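Local structure of N-acylglucosamine 2-epimerase (Marinomonas mediterranea, 5X32) at residues G32-F37 and F60-A65; Y84-H89 and L120-A125; N124-Q127 and E132-V135. The protein catalyses the reversible isomerization of D-mannose to D-fructose, accepts D-lyxose with lower efficiency and cannot use D-glucose. One frame throughout, in Å; residues are numbered along the deposited sequence.

Contact 1: residues G32-F37 and F60-A65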
# COMPACT_ATOMS: atom_id res chain seq x y z
N GLY A 32 21.20 12.40 -3.47
CA GLY A 32 20.86 11.09 -2.93
C GLY A 32 19.39 10.93 -2.57
O GLY A 32 18.76 11.83 -1.99
N GLY A 33 18.82 9.78 -2.93
CA GLY A 33 17.44 9.47 -2.61
C GLY A 33 16.44 10.27 -3.41
O GLY A 33 16.74 10.74 -4.51
N PHE A 34 15.26 10.46 -2.83
CA PHE A 34 14.20 11.18 -3.50
C PHE A 34 13.67 12.31 -2.63
O PHE A 34 13.64 12.22 -1.40
CB PHE A 34 13.03 10.23 -3.86
CG PHE A 34 13.46 9.03 -4.66
CD1 PHE A 34 13.67 7.82 -4.04
CD2 PHE A 34 13.70 9.12 -6.02
CE1 PHE A 34 14.08 6.70 -4.77
CE2 PHE A 34 14.11 8.03 -6.74
CZ PHE A 34 14.30 6.82 -6.12
N PHE A 35 13.24 13.38 -3.29
CA PHE A 35 12.41 14.38 -2.63
C PHE A 35 11.03 13.74 -2.40
O PHE A 35 10.58 12.87 -3.16
CB PHE A 35 12.30 15.66 -3.47
CG PHE A 35 13.64 16.32 -3.76
CD1 PHE A 35 14.36 16.96 -2.76
CD2 PHE A 35 14.19 16.27 -5.04
CE1 PHE A 35 15.59 17.56 -3.02
CE2 PHE A 35 15.40 16.86 -5.31
CZ PHE A 35 16.11 17.51 -4.29
N GLN A 36 10.39 14.12 -1.30
CA GLN A 36 9.22 13.38 -0.87
C GLN A 36 8.01 14.26 -0.53
O GLN A 36 6.99 13.79 -0.01
CB GLN A 36 9.61 12.51 0.34
CG GLN A 36 10.63 11.42 -0.01
CD GLN A 36 11.05 10.57 1.19
OE1 GLN A 36 10.61 10.78 2.32
NE2 GLN A 36 11.86 9.55 0.92
N PHE A 37 8.08 15.53 -0.92
CA PHE A 37 7.01 16.46 -0.59
C PHE A 37 6.68 17.33 -1.80
O PHE A 37 7.40 18.28 -2.12
CB PHE A 37 7.39 17.34 0.60
CG PHE A 37 7.40 16.62 1.93
CD1 PHE A 37 8.49 15.85 2.32
CD2 PHE A 37 6.33 16.77 2.82
CE1 PHE A 37 8.50 15.21 3.55
CE2 PHE A 37 6.34 16.14 4.05
CZ PHE A 37 7.42 15.37 4.43
N PHE A 60 9.62 1.10 -5.31
CA PHE A 60 8.55 0.37 -5.97
C PHE A 60 8.11 1.04 -7.28
O PHE A 60 7.96 0.37 -8.31
CB PHE A 60 7.34 0.25 -5.02
CG PHE A 60 6.15 -0.40 -5.66
CD1 PHE A 60 5.23 0.35 -6.36
CD2 PHE A 60 5.98 -1.77 -5.59
CE1 PHE A 60 4.15 -0.27 -6.96
CE2 PHE A 60 4.90 -2.38 -6.18
CZ PHE A 60 3.99 -1.63 -6.86
N ASN A 61 7.91 2.36 -7.25
CA ASN A 61 7.52 3.11 -8.44
C ASN A 61 8.42 2.82 -9.61
O ASN A 61 8.00 2.29 -10.64
CB ASN A 61 7.58 4.62 -8.19
CG ASN A 61 6.40 5.16 -7.43
OD1 ASN A 61 5.70 4.43 -6.71
ND2 ASN A 61 6.17 6.47 -7.58
N PHE A 62 9.70 3.15 -9.43
CA PHE A 62 10.61 3.15 -10.57
C PHE A 62 10.91 1.72 -11.01
O PHE A 62 11.05 1.46 -12.21
CB PHE A 62 11.89 3.89 -10.23
CG PHE A 62 11.70 5.38 -10.12
CD1 PHE A 62 11.36 6.13 -11.23
CD2 PHE A 62 11.84 6.01 -8.90
CE1 PHE A 62 11.17 7.49 -11.13
CE2 PHE A 62 11.64 7.37 -8.79
CZ PHE A 62 11.32 8.12 -9.91
N ALA A 63 10.95 0.80 -10.06
CA ALA A 63 11.17 -0.60 -10.42
C ALA A 63 10.02 -1.13 -11.27
O ALA A 63 10.24 -1.65 -12.36
CB ALA A 63 11.35 -1.44 -9.18
N GLN A 64 8.79 -0.96 -10.78
CA GLN A 64 7.61 -1.42 -11.52
C GLN A 64 7.52 -0.77 -12.91
O GLN A 64 7.20 -1.44 -13.92
CB GLN A 64 6.35 -1.13 -10.71
CG GLN A 64 6.19 -2.00 -9.48
CD GLN A 64 6.06 -3.45 -9.83
OE1 GLN A 64 5.31 -3.82 -10.74
NE2 GLN A 64 6.80 -4.29 -9.14
N ALA A 65 7.85 0.52 -12.98
CA ALA A 65 7.82 1.21 -14.26
C ALA A 65 8.87 0.62 -15.20
O ALA A 65 8.66 0.51 -16.40
CB ALA A 65 8.05 2.70 -14.07

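Contact 2: residues Y84-H89 and L120-A125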
# COMPACT_ATOMS: atom_id res chain seq x y z
N TYR A 84 20.18 4.98 -1.63
CA TYR A 84 19.78 5.84 -0.51
C TYR A 84 19.21 5.01 0.64
O TYR A 84 19.39 5.34 1.82
CB TYR A 84 18.73 6.83 -0.94
CG TYR A 84 18.44 7.89 0.08
CD1 TYR A 84 19.31 8.95 0.27
CD2 TYR A 84 17.31 7.80 0.90
CE1 TYR A 84 19.03 9.93 1.21
CE2 TYR A 84 17.04 8.77 1.84
CZ TYR A 84 17.89 9.83 1.99
OH TYR A 84 17.61 10.79 2.94
N LEU A 85 18.50 3.95 0.29
CA LEU A 85 17.88 3.13 1.31
C LEU A 85 18.96 2.54 2.19
O LEU A 85 18.91 2.65 3.41
CB LEU A 85 17.02 2.03 0.67
CG LEU A 85 16.35 1.06 1.65
CD1 LEU A 85 15.45 1.80 2.64
CD2 LEU A 85 15.54 0.02 0.88
N ARG A 86 19.98 1.98 1.54
CA ARG A 86 20.97 1.19 2.27
C ARG A 86 22.07 2.02 2.95
O ARG A 86 22.61 1.61 3.98
CB ARG A 86 21.61 0.19 1.33
CG ARG A 86 20.61 -0.64 0.57
CD ARG A 86 21.21 -1.96 0.25
NE ARG A 86 21.38 -2.71 1.48
CZ ARG A 86 22.41 -3.51 1.71
NH1 ARG A 86 23.37 -3.64 0.80
NH2 ARG A 86 22.48 -4.15 2.87
N GLN A 87 22.38 3.18 2.41
CA GLN A 87 23.49 3.95 2.97
C GLN A 87 23.05 5.02 3.96
O GLN A 87 23.82 5.42 4.83
CB GLN A 87 24.30 4.57 1.84
CG GLN A 87 24.68 3.53 0.80
CD GLN A 87 25.37 4.10 -0.41
OE1 GLN A 87 25.55 5.32 -0.53
NE2 GLN A 87 25.75 3.22 -1.33
N ARG A 88 21.81 5.48 3.82
CA ARG A 88 21.32 6.55 4.67
C ARG A 88 20.30 6.02 5.67
O ARG A 88 20.35 6.39 6.85
CB ARG A 88 20.71 7.67 3.83
CG ARG A 88 20.22 8.83 4.64
CD ARG A 88 21.25 9.26 5.63
NE ARG A 88 20.85 10.42 6.41
CZ ARG A 88 20.37 10.32 7.64
NH1 ARG A 88 20.26 9.11 8.19
NH2 ARG A 88 20.02 11.40 8.32
N HIS A 89 19.38 5.18 5.19
CA HIS A 89 18.30 4.70 6.06
C HIS A 89 18.74 3.52 6.90
O HIS A 89 18.37 3.42 8.08
CB HIS A 89 17.04 4.31 5.25
CG HIS A 89 16.14 5.47 4.98
ND1 HIS A 89 15.31 6.00 5.94
CD2 HIS A 89 15.92 6.19 3.86
CE1 HIS A 89 14.64 7.02 5.43
NE2 HIS A 89 15.00 7.16 4.16
N LEU A 120 9.43 -5.09 0.55
CA LEU A 120 8.80 -4.83 -0.75
C LEU A 120 9.79 -4.22 -1.73
O LEU A 120 9.94 -4.68 -2.88
CB LEU A 120 7.59 -3.91 -0.58
CG LEU A 120 6.82 -3.64 -1.87
CD1 LEU A 120 6.04 -4.87 -2.31
CD2 LEU A 120 5.93 -2.40 -1.73
N ALA A 121 10.50 -3.19 -1.25
CA ALA A 121 11.51 -2.52 -2.06
C ALA A 121 12.62 -3.50 -2.48
O ALA A 121 13.04 -3.50 -3.64
CB ALA A 121 12.11 -1.33 -1.32
N TYR A 122 13.09 -4.34 -1.56
CA TYR A 122 14.13 -5.31 -1.94
C TYR A 122 13.63 -6.32 -2.97
O TYR A 122 14.39 -6.65 -3.88
CB TYR A 122 14.70 -6.05 -0.71
CG TYR A 122 15.59 -5.16 0.14
CD1 TYR A 122 16.19 -4.04 -0.42
CD2 TYR A 122 15.78 -5.40 1.50
CE1 TYR A 122 16.98 -3.21 0.33
CE2 TYR A 122 16.57 -4.57 2.26
CZ TYR A 122 17.18 -3.47 1.67
OH TYR A 122 17.96 -2.61 2.40
N SER A 123 12.37 -6.76 -2.85
CA SER A 123 11.79 -7.63 -3.88
C SER A 123 11.93 -6.96 -5.22
O SER A 123 12.49 -7.53 -6.16
CB SER A 123 10.30 -7.92 -3.63
OG SER A 123 10.08 -8.57 -2.40
N ASN A 124 11.51 -5.71 -5.30
CA ASN A 124 11.56 -5.03 -6.59
C ASN A 124 13.00 -4.88 -7.11
O ASN A 124 13.27 -5.04 -8.33
CB ASN A 124 10.85 -3.69 -6.49
CG ASN A 124 9.35 -3.85 -6.63
OD1 ASN A 124 8.82 -3.82 -7.74
ND2 ASN A 124 8.67 -4.07 -5.50
N ALA A 125 13.92 -4.59 -6.19
CA ALA A 125 15.34 -4.56 -6.54
C ALA A 125 15.75 -5.87 -7.19
O ALA A 125 16.36 -5.88 -8.26
CB ALA A 125 16.20 -4.29 -5.31

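Contact 3: residues N124-Q127 and E132-V135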
# COMPACT_ATOMS: atom_id res chain seq x y z
N ASN A 124 11.51 -5.71 -5.30
CA ASN A 124 11.56 -5.03 -6.59
C ASN A 124 13.00 -4.88 -7.11
O ASN A 124 13.27 -5.04 -8.33
CB ASN A 124 10.85 -3.69 -6.49
CG ASN A 124 9.35 -3.85 -6.63
OD1 ASN A 124 8.82 -3.82 -7.74
ND2 ASN A 124 8.67 -4.07 -5.50
N ALA A 125 13.92 -4.59 -6.19
CA ALA A 125 15.34 -4.56 -6.54
C ALA A 125 15.75 -5.87 -7.19
O ALA A 125 16.36 -5.88 -8.26
CB ALA A 125 16.20 -4.29 -5.31
N LEU A 126 15.40 -6.98 -6.54
CA LEU A 126 15.72 -8.29 -7.07
C LEU A 126 15.16 -8.49 -8.47
O LEU A 126 15.90 -8.91 -9.37
CB LEU A 126 15.19 -9.39 -6.15
CG LEU A 126 15.54 -10.80 -6.63
CD1 LEU A 126 17.02 -11.00 -6.52
CD2 LEU A 126 14.80 -11.86 -5.85
N GLN A 127 13.88 -8.17 -8.67
CA GLN A 127 13.26 -8.48 -9.96
C GLN A 127 13.86 -7.62 -11.04
O GLN A 127 13.72 -7.98 -12.20
CB GLN A 127 11.75 -8.28 -9.99
CG GLN A 127 11.08 -8.25 -8.66
CD GLN A 127 9.60 -8.58 -8.73
OE1 GLN A 127 9.20 -9.73 -8.96
NE2 GLN A 127 8.79 -7.53 -8.78
N GLU A 132 21.70 -9.54 -5.38
CA GLU A 132 21.96 -9.47 -3.95
C GLU A 132 20.70 -9.31 -3.10
O GLU A 132 20.66 -9.68 -1.93
CB GLU A 132 22.91 -8.31 -3.69
CG GLU A 132 23.59 -8.41 -2.35
CD GLU A 132 24.15 -9.80 -2.12
OE1 GLU A 132 24.95 -10.28 -2.96
OE2 GLU A 132 23.76 -10.44 -1.11
N ALA A 133 19.66 -8.75 -3.71
CA ALA A 133 18.46 -8.44 -2.97
C ALA A 133 17.88 -9.70 -2.32
O ALA A 133 17.26 -9.63 -1.25
CB ALA A 133 17.44 -7.78 -3.87
N GLU A 134 18.07 -10.84 -2.98
CA GLU A 134 17.54 -12.10 -2.48
C GLU A 134 18.04 -12.33 -1.06
O GLU A 134 17.28 -12.75 -0.19
CB GLU A 134 17.95 -13.25 -3.40
CG GLU A 134 17.41 -14.59 -2.95
CD GLU A 134 17.24 -15.56 -4.10
OE1 GLU A 134 17.87 -15.32 -5.16
OE2 GLU A 134 16.43 -16.51 -3.98
N VAL A 135 19.30 -11.96 -0.84
CA VAL A 135 19.91 -12.01 0.48
C VAL A 135 19.35 -10.92 1.40
O VAL A 135 19.02 -11.21 2.56
CB VAL A 135 21.46 -11.86 0.41
CG1 VAL A 135 22.05 -11.67 1.81
CG2 VAL A 135 22.10 -13.06 -0.28

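Contact 1: residues G32-F37 and F60-A65
Phe34 and Phe62 carry this contact alone, ring against ring, in the buried ground between the irregular segment 32-37 and helix 52-69. The interaction is aromatic. The two planes are nearly parallel, tilted by 22°, but they have slid apart until the rings barely overlap, with their centroids 5.3 Å apart. The side chains come in from opposite directions and pass at their outer rims: CE2 of Phe34 lies 3.3 Å from CE2 of Phe62, and CZ of Phe34 sits 3.8 Å from CD2 of Phe62. Each ring reaches the other from a backbone well set back, since the alpha carbons of Phe34 and Phe62 are 11.3 Å apart. In Phe34 the CG is turned anti to the carbonyl carbon (chi1 -54°), which carries on the inward course of its CB and brings CE2 and CZ to the ring of Phe62.

Apolar packing does the rest. Phe34 also meets the ring of Phe58 and touches Ile28, while Phe62 rests on Cys27 and on Tyr74, Ala77 and Ala78 of helix 72-89. Without the ring, as with an alanine at Phe34, a gap is likely to open beside Phe62 and Phe58, and the segment would probably lose its packing on Phe62.

Polar bonding holds the segment elsewhere, as where Gln36 OE1 accepts from the backbone N of His51. Altogether this is a loop packed through an aromatic cluster onto helices of the (alpha/alpha)6 barrel, the catalytic fold of the N-acylglucosamine 2-epimerase family.

Contact 2: residues Y84-H89 and L120-A125
Leu85 and Ala121 mark the closest approach of the two backbones, their CA atoms 9.2 Å apart. The segments run roughly antiparallel: the N-to-C directions of 84-89 and 120-125 make an angle of 138°, and the axes come no nearer than 12.5 Å, so side chains have to span the interval. Segment 84-89 closes helix 72-89 with a wider, pi-type turn over 85-89.

Leu85 does most of the apolar work from its side. Its CG stands anti to the backbone N (chi1 178°), which sends the branch across to helix 112-127, where Leu85 CD2 lies 3.6 Å from CE1 of Tyr122. The same methyl, Leu85 CD2, lies 4.3 Å from CB of Ala121, a looser touch one residue earlier on the helix.

The contact packs together two successive helices of the (alpha/alpha)6 barrel of this family, joined in the chain through strands 99-101 and 104-111.

Tyr122 stretches the other way, and its phenol end arrives beside Arg86. The guanidinium and ring planes stand almost square to each other, 83° apart, with the hydroxyl at the guanidinium edge, near its plane. At 3.5 Å from NE of Arg86 to OH of Tyr122 this is proximity rather than a hydrogen bond; the hydroxyl is instead bonded to the OH of Tyr96. Arg86 makes a cation-pi contact with Trp136, and the ring of Tyr122 meets that same indole. Behind the interface, Asn124 folds back on its own helix: ND2 donates to Leu120 O at 3.0 Å, from above the carbonyl plane, and Leu120 O also accepts from Asn124 N.

Contact 3: residues N124-Q127 and E132-V135
Leu126 and Ala133 bring the two backbones close together, their CA atoms only 4.9 Å apart, where the end of helix 112-127 meets the opening of helix 133-147 with just four residues of chain between the segments.

Ala133 is the centre of the packing. Its methyl points at the other helix and drops against the backbone there, with Ala133 CB 3.5 Å from the amide N of Leu126. Beside that, Ala133 CB lies 3.6 Å from Leu126 CB. On the neighbouring position the methyl of Ala133 comes against the flank of the Ala125 methyl, CB to CB 4.0 Å. The small alanine side chain is consistent with so near an approach of the chains.

Leu126 takes the other half of the contact. With CG anti to the backbone N (chi1 -178°), it reaches past Ala133 and lays Leu126 CD1 against the next residue along, 3.7 Å from the backbone N of Glu134. Leu126 CD1 is also 4.0 Å from Glu134 CB, so it touches the root of that side chain and not its acid. Beyond CG the glutamate is extended, and its carboxylate makes no close contact with the leucine, although Glu134 OE1 stays near, 4.6 Å from Leu126 CD1. Helix 173-190 comes up to the same spot: Leu126 touches Ala189 and Thr190, and Glu134 also touches Thr190.

This is the inside of the short connection between two successive helices of the barrel. The buried part is made of methyls and aliphatic carbon lying against backbone, and Glu134 enters only through its CB and main chain. Cohesion across the pair therefore probably comes mainly from apolar burial, with apolar contacts in place of directed polar bonds, while the charged end of Glu134 can stay at the exposed margin.

Overall arrangement
The three contacts follow one another along the chain. Contact 1 comes first, contact 2 follows, and contact 3 begins where contact 2 ends, since both use helix 112-127 and share Asn124 and Ala125. Their centres lie about 11 Å (1 to 2), 16 Å (1 to 3) and 9 Å (2 to 3) apart. Contacts 1 and 2, and 2 and 3, lie on the same side of the chain's centre. Helices 52-69 and 72-89 are consecutive, and Gln64 of the first probably bonds to Asn124, tying contact 1 to the other two; Gly33 also packs on Tyr84. Together they join a loop to successive helices of the barrel, away from the probable catalytic histidines His251 and His380.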